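Local structure of phosphoethanolamine N-methyltransferase 1 (Haemonchus contortus, 4KRG) at residues V213-S218 against I362-Q367; L195-R200 against W354-S359. The protein catalyses the S-adenosylmethionine-dependent methylation of phosphoethanolamine, probably the first methyl transfer on the nematode route to phosphocholine. All coordinates share one frame; numbering follows the deposited sequence. Where two conformers were deposited one is given.

Interaction 1 of 2, residues V213-S218 against I362-Q367; sequences VQWSCS and IDYWNQ. With BOG (octyl beta-D-glucopyranoside), chain E.
The ring of Y364 drives its edge into one face of W215, a T-shaped pair in which the tyrosine is the edge and the indole the face. The planes stand at 69° to each other, and the tyrosine ring lies 4.8 Å, centroid to centroid, from the five-membered ring of the indole. Contact is made by one side of the phenol: CD1 of Y364 comes to 3.4 Å from CD1 of W215, while CE1 of Y364 rides over the pyrrole part of the indole, toward its rim and not over its middle. Y364 gets there because its CG is anti to the backbone N (chi1 -175°), which sends the ring straight out from helix 358-367 to the strand. At the far end of the ring the sulfur of C217 approaches obliquely, 4.5 Å from the ring centroid and 45° off the normal, a cysteine sulfur-aromatic contact; C217 SG and Y364 OH are 3.3 Å apart.

W215 and C217, two residues apart on strand 208-218, point to the same side, toward the helix, whereas S216 between them points away and hydrogen-bonds Y335. The helix follows strand 350-354, which pairs antiparallel with 208-218. The contact packs helix 358-367 against strand 208-218, probably near the junction of the two halves of this di-domain enzyme, the first of which holds the Rossmann-like methyltransferase region. H233 makes a further edge-to-face pair with W215, and R368 a cation-pi contact with Y364. On the side of its ring away from W215, Y364 places CD2 3.5 Å above the plane of W365, over the centre of that indole. W365 in turn meets the alkyl chain of the octyl glucoside, with CZ3 of W365 3.7 Å from C2' of the detergent.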
loop_
_atom_site.group_PDB
_atom_site.type_symbol
_atom_site.label_atom_id
_atom_site.label_comp_id
_atom_site.label_asym_id
_atom_site.label_seq_id
_atom_site.Cartn_x
_atom_site.Cartn_y
_atom_site.Cartn_z
ATOM N N VAL A 213 0.847 -6.107 -8.447
ATOM C CA VAL A 213 1.146 -5.287 -7.281
ATOM C C VAL A 213 1.264 -6.184 -6.062
ATOM O O VAL A 213 0.265 -6.683 -5.549
ATOM C CB VAL A 213 0.084 -4.219 -7.031
ATOM C CG1 VAL A 213 0.535 -3.301 -5.921
ATOM C CG2 VAL A 213 -0.149 -3.419 -8.285
ATOM N N GLN A 214 2.492 -6.383 -5.599
ATOM C CA GLN A 214 2.754 -7.390 -4.588
ATOM C C GLN A 214 2.225 -6.998 -3.209
ATOM O O GLN A 214 1.844 -7.857 -2.414
ATOM C CB GLN A 214 4.246 -7.711 -4.538
ATOM C CG GLN A 214 4.766 -8.288 -5.850
ATOM C CD GLN A 214 5.753 -9.425 -5.649
ATOM O OE1 GLN A 214 6.507 -9.444 -4.676
ATOM N NE2 GLN A 214 5.756 -10.374 -6.574
ATOM N N TRP A 215 2.205 -5.698 -2.937
ATOM C CA TRP A 215 1.731 -5.191 -1.661
ATOM C C TRP A 215 1.571 -3.695 -1.680
ATOM O O TRP A 215 2.106 -3.014 -2.556
ATOM C CB TRP A 215 2.673 -5.571 -0.511
ATOM C CG TRP A 215 4.157 -5.484 -0.781
ATOM C CD1 TRP A 215 4.964 -6.515 -1.121
ATOM C CD2 TRP A 215 5.008 -4.325 -0.667
ATOM N NE1 TRP A 215 6.261 -6.084 -1.250
ATOM C CE2 TRP A 215 6.318 -4.750 -0.973
ATOM C CE3 TRP A 215 4.791 -2.986 -0.341
ATOM C CZ2 TRP A 215 7.408 -3.876 -0.965
ATOM C CZ3 TRP A 215 5.874 -2.115 -0.341
ATOM C CH2 TRP A 215 7.168 -2.568 -0.650
ATOM N N SER A 216 0.812 -3.204 -0.705
ATOM C CA SER A 216 0.770 -1.793 -0.364
ATOM C C SER A 216 1.033 -1.684 1.135
ATOM O O SER A 216 0.361 -2.332 1.936
ATOM C CB SER A 216 -0.600 -1.208 -0.688
ATOM O OG SER A 216 -0.614 0.194 -0.491
ATOM N N CYS A 217 2.005 -0.867 1.517
ATOM C CA CYS A 217 2.401 -0.764 2.915
ATOM C C CYS A 217 2.671 0.682 3.257
ATOM O O CYS A 217 3.019 1.466 2.387
ATOM C CB CYS A 217 3.674 -1.571 3.167
ATOM S SG CYS A 217 3.514 -3.358 3.010
ATOM N N SER A 218 2.510 1.020 4.528
ATOM C CA SER A 218 2.842 2.343 5.042
ATOM C C SER A 218 4.291 2.310 5.503
ATOM O O SER A 218 4.724 1.351 6.142
ATOM C CB SER A 218 1.963 2.685 6.244
ATOM O OG SER A 218 0.590 2.670 5.927
ATOM N N ILE A 362 0.503 -13.824 2.771
ATOM C CA ILE A 362 1.283 -14.915 3.340
ATOM C C ILE A 362 2.701 -14.923 2.765
ATOM O O ILE A 362 3.662 -15.103 3.507
ATOM C CB ILE A 362 0.576 -16.274 3.169
ATOM C CG1 ILE A 362 -0.634 -16.346 4.100
ATOM C CG2 ILE A 362 1.526 -17.435 3.447
ATOM C CD1 ILE A 362 -1.375 -17.657 4.022
ATOM N N ASP A 363 2.836 -14.709 1.456
ATOM C CA ASP A 363 4.157 -14.632 0.824
ATOM C C ASP A 363 5.009 -13.535 1.449
ATOM O O ASP A 363 6.143 -13.775 1.849
ATOM C CB ASP A 363 4.040 -14.388 -0.678
ATOM C CG ASP A 363 3.637 -15.631 -1.446
ATOM O OD1 ASP A 363 3.757 -16.742 -0.890
ATOM O OD2 ASP A 363 3.206 -15.495 -2.614
ATOM N N TYR A 364 4.451 -12.335 1.519
ATOM C CA TYR A 364 5.096 -11.199 2.166
ATOM C C TYR A 364 5.642 -11.558 3.543
ATOM O O TYR A 364 6.811 -11.328 3.846
ATOM C CB TYR A 364 4.079 -10.066 2.301
ATOM C CG TYR A 364 4.615 -8.765 2.837
ATOM C CD1 TYR A 364 5.152 -7.816 1.987
ATOM C CD2 TYR A 364 4.540 -8.466 4.186
ATOM C CE1 TYR A 364 5.621 -6.615 2.466
ATOM C CE2 TYR A 364 5.008 -7.267 4.679
ATOM C CZ TYR A 364 5.547 -6.343 3.813
ATOM O OH TYR A 364 6.019 -5.145 4.293
ATOM N N TRP A 365 4.794 -12.139 4.381
ATOM C CA TRP A 365 5.200 -12.395 5.756
ATOM C C TRP A 365 6.100 -13.622 5.878
ATOM O O TRP A 365 6.952 -13.692 6.758
ATOM C CB TRP A 365 3.982 -12.452 6.682
ATOM C CG TRP A 365 3.351 -11.106 6.854
ATOM C CD1 TRP A 365 2.107 -10.719 6.443
ATOM C CD2 TRP A 365 3.958 -9.964 7.465
ATOM N NE1 TRP A 365 1.895 -9.402 6.773
ATOM C CE2 TRP A 365 3.012 -8.908 7.400
ATOM C CE3 TRP A 365 5.197 -9.710 8.065
ATOM C CZ2 TRP A 365 3.273 -7.636 7.914
ATOM C CZ3 TRP A 365 5.458 -8.458 8.570
ATOM C CH2 TRP A 365 4.492 -7.433 8.499
ATOM N N ASN A 366 5.925 -14.575 4.973
ATOM C CA ASN A 366 6.832 -15.709 4.873
ATOM C C ASN A 366 8.252 -15.241 4.594
ATOM O O ASN A 366 9.203 -15.662 5.257
ATOM C CB ASN A 366 6.392 -16.624 3.735
ATOM C CG ASN A 366 6.106 -18.023 4.196
ATOM O OD1 ASN A 366 5.032 -18.570 3.926
ATOM N ND2 ASN A 366 7.067 -18.623 4.895
ATOM N N GLN A 367 8.388 -14.357 3.610
ATOM C CA GLN A 367 9.689 -13.827 3.221
ATOM C C GLN A 367 10.362 -13.099 4.372
ATOM O O GLN A 367 11.587 -12.971 4.403
ATOM C CB GLN A 367 9.552 -12.873 2.033
ATOM C CG GLN A 367 8.985 -13.516 0.782
ATOM C CD GLN A 367 8.940 -12.562 -0.394
ATOM O OE1 GLN A 367 7.924 -12.461 -1.089
ATOM N NE2 GLN A 367 10.046 -11.857 -0.629
HETATM C C1 BOG E . 6.408 -11.135 15.056
HETATM O O1 BOG E . 6.336 -10.292 13.965
HETATM C C2 BOG E . 7.799 -11.719 15.202
HETATM O O2 BOG E . 8.068 -12.537 14.074
HETATM C C3 BOG E . 7.893 -12.536 16.446
HETATM O O3 BOG E . 9.251 -13.033 16.604
HETATM C C4 BOG E . 7.492 -11.752 17.653
HETATM O O4 BOG E . 7.519 -12.583 18.830
HETATM C C5 BOG E . 6.095 -11.174 17.481
HETATM O O5 BOG E . 6.024 -10.358 16.259
HETATM C C6 BOG E . 5.736 -10.329 18.621
HETATM O O6 BOG E . 4.435 -10.656 18.998
HETATM C "C1'" BOG E . 5.053 -10.308 13.341
HETATM C "C2'" BOG E . 5.118 -9.365 12.111
HETATM C "C3'" BOG E . 5.553 -7.960 12.494
HETATM C "C4'" BOG E . 4.694 -6.877 12.285
HETATM C "C5'" BOG E . 4.759 -5.673 13.266
HETATM C "C6'" BOG E . 3.889 -4.486 12.835
HETATM C "C7'" BOG E . 2.459 -4.514 13.429
HETATM C "C8'" BOG E . 2.270 -3.450 14.455
HETATM O O HOH W 1 5.633 -10.697 -1.805
#

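Interaction 2 of 2, residues L195-R200 against W354-S359; sequences LLRAIR and WNESLS
R197, on the last turn of helix 189-198, reaches across to both W354 and E356. Its CD lies 3.7 Å from CH2 of W354; beyond it the bend at chi3 (71°) swings the guanidinium toward E356, with NH1 of R197 at the edge of the indole, near its plane, and salt-bridged to E332. The guanidinium and indole planes are 47° apart. NH2 of R197 forms a salt bridge of 3.0 Å to OE2 of E356, with a bent N-H...O angle of 133°: the oxygen is met on its anti side, out of the carboxylate plane, and is also tilted from the guanidinium plane. CG of E356 lies over one face of the guanidinium. A water in the guanidinium plane accepts from R197 NE and donates to E356 OE2, a second link. Past the helix end, I199 leaves helical geometry, and the side chain of R200 folds back so that its NH1 bonds to the carbonyl oxygens of R197 and I199; D244 takes its NE by a salt bridge.

With two carboxylates and a water around one guanidinium, the positive charge of R197 is probably well stabilised, whereas the tilted, bent bond to the exposed E356 suggests a looser, partly solvated pairing.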
loop_
_atom_site.group_PDB
_atom_site.type_symbol
_atom_site.label_atom_id
_atom_site.label_comp_id
_atom_site.label_asym_id
_atom_site.label_seq_id
_atom_site.Cartn_x
_atom_site.Cartn_y
_atom_site.Cartn_z
ATOM N N LEU A 195 -4.558 1.880 -10.596
ATOM C CA LEU A 195 -3.913 2.199 -11.870
ATOM C C LEU A 195 -2.918 1.114 -12.245
ATOM O O LEU A 195 -2.905 0.643 -13.368
ATOM C CB LEU A 195 -3.214 3.557 -11.818
ATOM C CG LEU A 195 -2.395 3.899 -13.068
ATOM C CD1 LEU A 195 -3.259 3.815 -14.317
ATOM C CD2 LEU A 195 -1.766 5.271 -12.954
ATOM N N LEU A 196 -2.101 0.711 -11.285
ATOM C CA LEU A 196 -1.098 -0.311 -11.523
ATOM C C LEU A 196 -1.727 -1.620 -11.998
ATOM O O LEU A 196 -1.263 -2.228 -12.962
ATOM C CB LEU A 196 -0.257 -0.519 -10.260
ATOM C CG LEU A 196 0.704 0.629 -9.925
ATOM C CD1 LEU A 196 1.144 0.582 -8.466
ATOM C CD2 LEU A 196 1.914 0.564 -10.837
ATOM N N ARG A 197 -2.801 -2.030 -11.333
ATOM C CA ARG A 197 -3.479 -3.282 -11.657
ATOM C C ARG A 197 -4.191 -3.213 -13.003
ATOM O O ARG A 197 -4.380 -4.231 -13.662
ATOM C CB ARG A 197 -4.477 -3.663 -10.554
ATOM C CG ARG A 197 -3.843 -3.957 -9.197
ATOM C CD ARG A 197 -4.886 -4.405 -8.188
ATOM N NE ARG A 197 -5.395 -5.740 -8.490
ATOM C CZ ARG A 197 -6.509 -6.258 -7.983
ATOM N NH1 ARG A 197 -7.261 -5.549 -7.154
ATOM N NH2 ARG A 197 -6.882 -7.486 -8.315
ATOM N N ALA A 198 -4.576 -2.010 -13.414
ATOM C CA ALA A 198 -5.336 -1.833 -14.651
ATOM C C ALA A 198 -4.476 -1.977 -15.901
ATOM O O ALA A 198 -4.937 -2.503 -16.914
ATOM C CB ALA A 198 -6.038 -0.482 -14.659
ATOM N N ILE A 199 -3.240 -1.491 -15.830
ATOM C CA ILE A 199 -2.370 -1.400 -17.002
ATOM C C ILE A 199 -2.213 -2.724 -17.756
ATOM O O ILE A 199 -1.954 -3.774 -17.163
ATOM C CB ILE A 199 -0.976 -0.827 -16.626
ATOM C CG1 ILE A 199 -1.074 0.676 -16.375
ATOM C CG2 ILE A 199 0.047 -1.086 -17.728
ATOM C CD1 ILE A 199 0.183 1.284 -15.783
ATOM N N ARG A 200 -2.403 -2.654 -19.070
ATOM C CA ARG A 200 -2.112 -3.754 -19.976
ATOM C C ARG A 200 -1.294 -3.174 -21.115
ATOM O O ARG A 200 -1.780 -2.320 -21.853
ATOM C CB ARG A 200 -3.403 -4.354 -20.529
ATOM C CG ARG A 200 -4.308 -4.976 -19.488
ATOM C CD ARG A 200 -3.633 -6.143 -18.813
ATOM N NE ARG A 200 -4.506 -6.779 -17.836
ATOM C CZ ARG A 200 -4.664 -6.354 -16.588
ATOM N NH1 ARG A 200 -4.009 -5.286 -16.155
ATOM N NH2 ARG A 200 -5.483 -7.002 -15.776
ATOM N N TRP A 354 -2.459 -3.545 2.031
ATOM C CA TRP A 354 -3.317 -4.082 0.993
ATOM C C TRP A 354 -2.586 -5.222 0.298
ATOM O O TRP A 354 -1.393 -5.123 0.004
ATOM C CB TRP A 354 -3.715 -3.012 -0.030
ATOM C CG TRP A 354 -4.475 -3.588 -1.191
ATOM C CD1 TRP A 354 -5.825 -3.709 -1.307
ATOM C CD2 TRP A 354 -3.919 -4.159 -2.389
ATOM N NE1 TRP A 354 -6.149 -4.308 -2.502
ATOM C CE2 TRP A 354 -5.004 -4.591 -3.174
ATOM C CE3 TRP A 354 -2.616 -4.339 -2.851
ATOM C CZ2 TRP A 354 -4.810 -5.201 -4.420
ATOM C CZ3 TRP A 354 -2.435 -4.939 -4.084
ATOM C CH2 TRP A 354 -3.527 -5.364 -4.856
ATOM N N ASN A 355 -3.309 -6.307 0.047
ATOM C CA ASN A 355 -2.831 -7.373 -0.815
ATOM C C ASN A 355 -3.972 -7.836 -1.710
ATOM O O ASN A 355 -5.137 -7.660 -1.377
ATOM C CB ASN A 355 -2.303 -8.541 0.012
ATOM C CG ASN A 355 -1.257 -8.112 1.003
ATOM O OD1 ASN A 355 -1.583 -7.602 2.071
ATOM N ND2 ASN A 355 0.013 -8.314 0.658
ATOM N N GLU A 356 -3.635 -8.429 -2.847
ATOM C CA GLU A 356 -4.644 -8.908 -3.782
ATOM C C GLU A 356 -5.438 -10.079 -3.202
ATOM O O GLU A 356 -6.612 -10.249 -3.509
ATOM C CB GLU A 356 -3.973 -9.341 -5.085
ATOM C CG GLU A 356 -4.899 -9.450 -6.279
ATOM C CD GLU A 356 -4.130 -9.666 -7.572
ATOM O OE1 GLU A 356 -2.933 -10.023 -7.498
ATOM O OE2 GLU A 356 -4.714 -9.477 -8.658
ATOM N N SER A 357 -4.785 -10.880 -2.361
ATOM C CA SER A 357 -5.382 -12.098 -1.815
ATOM C C SER A 357 -4.706 -12.469 -0.517
ATOM O O SER A 357 -3.714 -11.850 -0.138
ATOM C CB SER A 357 -5.178 -13.249 -2.786
ATOM O OG SER A 357 -3.800 -13.573 -2.875
ATOM N N LEU A 358 -5.221 -13.500 0.146
ATOM C CA LEU A 358 -4.572 -14.029 1.340
ATOM C C LEU A 358 -3.174 -14.544 1.011
ATOM O O LEU A 358 -2.218 -14.287 1.746
ATOM C CB LEU A 358 -5.411 -15.152 1.959
ATOM C CG LEU A 358 -4.814 -15.910 3.151
ATOM C CD1 LEU A 358 -4.494 -14.973 4.303
ATOM C CD2 LEU A 358 -5.763 -17.001 3.618
ATOM N N SER A 359 -3.077 -15.273 -0.097
ATOM C CA SER A 359 -1.816 -15.850 -0.555
ATOM C C SER A 359 -0.726 -14.789 -0.684
ATOM O O SER A 359 0.430 -15.024 -0.339
ATOM C CB SER A 359 -2.028 -16.554 -1.893
ATOM O OG SER A 359 -0.819 -17.097 -2.382
HETATM O O HOH W 2 -4.171 -6.949 -10.681
#

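How the interactions relate
Interaction 1 is a buried contact between strand and helix, made of aromatic rings and a sulfur; interaction 2 lies nearer the surface and depends on charge, an arginine reaching past a buried tryptophan to an exposed glutamate. Both draw on the same piece of chain: W354 ends strand 350-354, the turn through E356 leads on to helix 358-367, and Y364 lies further along that helix. The two meet directly, S216 N and W354 O being 3.0 Å apart, probably hydrogen-bonded, while V213 packs against L196. Strand 208-218 has helix 189-198 against the side of V213 and S216 and helix 358-367 against the opposite one, that of W215 and C217, with strand 350-354 paired beside it.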